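Local coordinates for E3 ubiquitin-protein ligase RNF31 (Mus musculus, PDB 5Y3T) that is an E3 ubiquitin ligase (HOIP) that transfers ubiquitin to its targets and probably binds HOIL-1 through its UBA domain region, at residues 67-75 / 117-125. Sequence-based numbering, arbitrary orientation.
Sequences ELGAFSCQE and LQALFQHGG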
loop_
_atom_site.group_PDB
_atom_site.type_symbol
_atom_site.label_atom_id
_atom_site.label_comp_id
_atom_site.label_asym_id
_atom_site.label_seq_id
_atom_site.Cartn_x
_atom_site.Cartn_y
_atom_site.Cartn_z
ATOM N N GLU B 67 -17.375 -3.964 -15.648
ATOM C CA GLU B 67 -17.831 -2.674 -15.098
ATOM C C GLU B 67 -16.676 -1.671 -14.802
ATOM O O GLU B 67 -16.936 -0.480 -14.642
ATOM C CB GLU B 67 -18.629 -2.834 -13.771
ATOM C CG GLU B 67 -19.681 -3.946 -13.637
ATOM C CD GLU B 67 -20.943 -3.710 -14.447
ATOM O OE1 GLU B 67 -20.844 -3.247 -15.607
ATOM O OE2 GLU B 67 -22.038 -4.019 -13.925
ATOM N N LEU B 68 -15.429 -2.140 -14.708
ATOM C CA LEU B 68 -14.341 -1.353 -14.133
ATOM C C LEU B 68 -13.487 -0.607 -15.140
ATOM O O LEU B 68 -12.447 -0.016 -14.798
ATOM C CB LEU B 68 -13.468 -2.268 -13.268
ATOM C CG LEU B 68 -14.194 -2.687 -11.986
ATOM C CD1 LEU B 68 -13.336 -3.636 -11.164
ATOM C CD2 LEU B 68 -14.594 -1.458 -11.174
ATOM N N GLY B 69 -13.917 -0.615 -16.390
ATOM C CA GLY B 69 -13.198 0.116 -17.394
ATOM C C GLY B 69 -11.969 -0.664 -17.741
ATOM O O GLY B 69 -11.863 -1.855 -17.454
ATOM N N ALA B 70 -11.022 0.047 -18.325
ATOM C CA ALA B 70 -9.885 -0.546 -18.968
ATOM C C ALA B 70 -8.712 -0.376 -18.035
ATOM O O ALA B 70 -8.517 0.693 -17.468
ATOM C CB ALA B 70 -9.620 0.162 -20.292
ATOM N N PHE B 71 -7.899 -1.420 -17.956
ATOM C CA PHE B 71 -6.727 -1.475 -17.099
ATOM C C PHE B 71 -5.475 -1.064 -17.849
ATOM O O PHE B 71 -5.282 -1.444 -19.020
ATOM C CB PHE B 71 -6.602 -2.892 -16.499
ATOM C CG PHE B 71 -7.804 -3.271 -15.642
ATOM C CD1 PHE B 71 -8.952 -3.794 -16.221
ATOM C CD2 PHE B 71 -7.792 -3.048 -14.259
ATOM C CE1 PHE B 71 -10.073 -4.097 -15.446
ATOM C CE2 PHE B 71 -8.906 -3.338 -13.480
ATOM C CZ PHE B 71 -10.049 -3.860 -14.071
ATOM N N SER B 72 -4.638 -0.282 -17.165
ATOM C CA SER B 72 -3.365 0.194 -17.684
ATOM C C SER B 72 -2.257 -0.783 -17.353
ATOM O O SER B 72 -2.383 -1.573 -16.436
ATOM C CB SER B 72 -3.010 1.554 -17.070
ATOM O OG SER B 72 -2.988 1.483 -15.660
ATOM N N CYS B 73 -1.160 -0.689 -18.104
ATOM C CA CYS B 73 0.041 -1.499 -17.911
ATOM C C CYS B 73 0.616 -1.212 -16.558
ATOM O O CYS B 73 1.106 -2.096 -15.940
ATOM C CB CYS B 73 1.125 -1.175 -18.967
ATOM S SG CYS B 73 0.564 -1.131 -20.695
ATOM N N GLN B 74 0.572 0.027 -16.090
ATOM C CA GLN B 74 1.139 0.360 -14.765
ATOM C C GLN B 74 0.349 -0.412 -13.685
ATOM O O GLN B 74 0.934 -0.954 -12.790
ATOM C CB GLN B 74 1.170 1.867 -14.475
ATOM C CG GLN B 74 1.998 2.709 -15.464
ATOM C CD GLN B 74 1.372 2.890 -16.887
ATOM O OE1 GLN B 74 0.352 3.579 -17.075
ATOM N NE2 GLN B 74 1.996 2.261 -17.889
ATOM N N GLU B 75 -0.965 -0.513 -13.823
ATOM C CA GLU B 75 -1.771 -1.329 -12.891
ATOM C C GLU B 75 -1.558 -2.841 -12.999
ATOM O O GLU B 75 -1.562 -3.537 -11.978
ATOM C CB GLU B 75 -3.237 -1.024 -13.055
ATOM C CG GLU B 75 -3.569 0.359 -12.515
ATOM C CD GLU B 75 -4.952 0.759 -12.912
ATOM O OE1 GLU B 75 -5.184 0.869 -14.153
ATOM O OE2 GLU B 75 -5.785 0.914 -11.994
ATOM N N LEU B 117 -13.278 6.247 -14.124
ATOM C CA LEU B 117 -12.687 5.133 -14.874
ATOM C C LEU B 117 -11.658 5.628 -15.871
ATOM O O LEU B 117 -10.536 5.091 -15.930
ATOM C CB LEU B 117 -13.750 4.272 -15.578
ATOM C CG LEU B 117 -14.932 3.763 -14.753
ATOM C CD1 LEU B 117 -15.760 2.790 -15.577
ATOM C CD2 LEU B 117 -14.466 3.111 -13.467
ATOM N N GLN B 118 -11.996 6.683 -16.593
ATOM C CA GLN B 118 -11.086 7.270 -17.604
ATOM C C GLN B 118 -9.861 7.890 -16.946
ATOM O O GLN B 118 -8.761 7.668 -17.419
ATOM C CB GLN B 118 -11.788 8.315 -18.474
ATOM C CG GLN B 118 -12.898 7.743 -19.357
ATOM C CD GLN B 118 -14.135 7.259 -18.581
ATOM O OE1 GLN B 118 -14.339 7.629 -17.415
ATOM N NE2 GLN B 118 -14.953 6.414 -19.215
ATOM N N ALA B 119 -10.057 8.625 -15.838
ATOM C CA ALA B 119 -8.939 9.245 -15.083
ATOM C C ALA B 119 -8.006 8.260 -14.375
ATOM O O ALA B 119 -6.817 8.530 -14.247
ATOM C CB ALA B 119 -9.476 10.229 -14.056
ATOM N N LEU B 120 -8.557 7.151 -13.873
ATOM C CA LEU B 120 -7.733 6.111 -13.299
ATOM C C LEU B 120 -6.876 5.446 -14.373
ATOM O O LEU B 120 -5.681 5.253 -14.177
ATOM C CB LEU B 120 -8.576 5.084 -12.505
ATOM C CG LEU B 120 -8.957 5.582 -11.112
ATOM C CD1 LEU B 120 -9.955 4.668 -10.449
ATOM C CD2 LEU B 120 -7.733 5.785 -10.218
ATOM N N PHE B 121 -7.480 5.106 -15.499
ATOM C CA PHE B 121 -6.721 4.578 -16.658
ATOM C C PHE B 121 -5.668 5.581 -17.123
ATOM O O PHE B 121 -4.473 5.229 -17.283
ATOM C CB PHE B 121 -7.662 4.193 -17.835
ATOM C CG PHE B 121 -6.935 3.746 -19.072
ATOM C CD1 PHE B 121 -6.345 2.495 -19.136
ATOM C CD2 PHE B 121 -6.792 4.602 -20.164
ATOM C CE1 PHE B 121 -5.644 2.095 -20.275
ATOM C CE2 PHE B 121 -6.082 4.211 -21.294
ATOM C CZ PHE B 121 -5.521 2.958 -21.358
ATOM N N GLN B 122 -6.102 6.824 -17.325
ATOM C CA GLN B 122 -5.209 7.907 -17.788
ATOM C C GLN B 122 -3.956 8.062 -16.926
ATOM O O GLN B 122 -2.888 8.346 -17.463
ATOM C CB GLN B 122 -5.971 9.253 -17.912
ATOM C CG GLN B 122 -5.472 10.214 -18.985
ATOM C CD GLN B 122 -5.537 9.607 -20.398
ATOM O OE1 GLN B 122 -6.558 9.044 -20.809
ATOM N NE2 GLN B 122 -4.436 9.701 -21.131
ATOM N N HIS B 123 -4.058 7.831 -15.612
ATOM C CA HIS B 123 -2.915 8.055 -14.691
ATOM C C HIS B 123 -2.256 6.834 -14.071
ATOM O O HIS B 123 -1.680 6.926 -12.980
ATOM C CB HIS B 123 -3.394 8.984 -13.597
ATOM C CG HIS B 123 -3.616 10.350 -14.096
ATOM N ND1 HIS B 123 -4.828 10.756 -14.592
ATOM C CD2 HIS B 123 -2.751 11.368 -14.299
ATOM C CE1 HIS B 123 -4.720 11.994 -15.029
ATOM N NE2 HIS B 123 -3.468 12.382 -14.879
ATOM N N GLY B 124 -2.343 5.693 -14.754
ATOM C CA GLY B 124 -1.762 4.425 -14.279
ATOM C C GLY B 124 -2.256 3.902 -12.933
ATOM O O GLY B 124 -1.527 3.226 -12.232
ATOM N N GLY B 125 -3.498 4.199 -12.583
ATOM C CA GLY B 125 -4.099 3.764 -11.317
ATOM C C GLY B 125 -3.785 4.685 -10.146
ATOM O O GLY B 125 -4.063 4.348 -9.018
#
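F121 swings its ring out from the last turn of helix 116-122 to lie beside the backbone of residues 70-72, with CG anti to the backbone N (chi1 176°). F121 CD1 comes 3.3 Å from A70 O, which lies obliquely to the ring, while the ring edge is turned to the F71 carbonyl and S72 N; the methyl of A70 adds an apolar contact at CD1, and S72 CB also lies close. One turn earlier, L117 sets its two methyls against the backbone of residues 67-69, CD1 lying 3.6 Å from E67 O and CD2 facing the carbonyl of L68. Past the helix end, where H123 leaves the helical conformation, come G124 and G125, and here the start of helix 73-82 settles on bare backbone. S72 OG rests 3.5 Å from G124 CA, Q74 folds back to bring OE1 over the same carbon, and the carboxylate of E75 lies against G125, with OE2 3.4 Å from its CA. That carboxylate is held firmly: E75 OE1 accepts, on its anti side, from S72 N (3.3 Å, 170°) and S72 OG (2.7 Å), which lie slightly off the carboxylate plane to opposite faces, and it also forms a salt bridge with R98 of helix 87-107. Shortening E75 to an alanine is likely to leave R98 without this acidic mate, the S72 hydroxyl freer to turn with just the weak capping bond from the backbone N, and a gap beside G125. Two helix ends thus meet within the UBA domain pair: the S72-E75 capping box, whose return bond from E75 N to S72 OG is weak, faces the Schellman motif at G124.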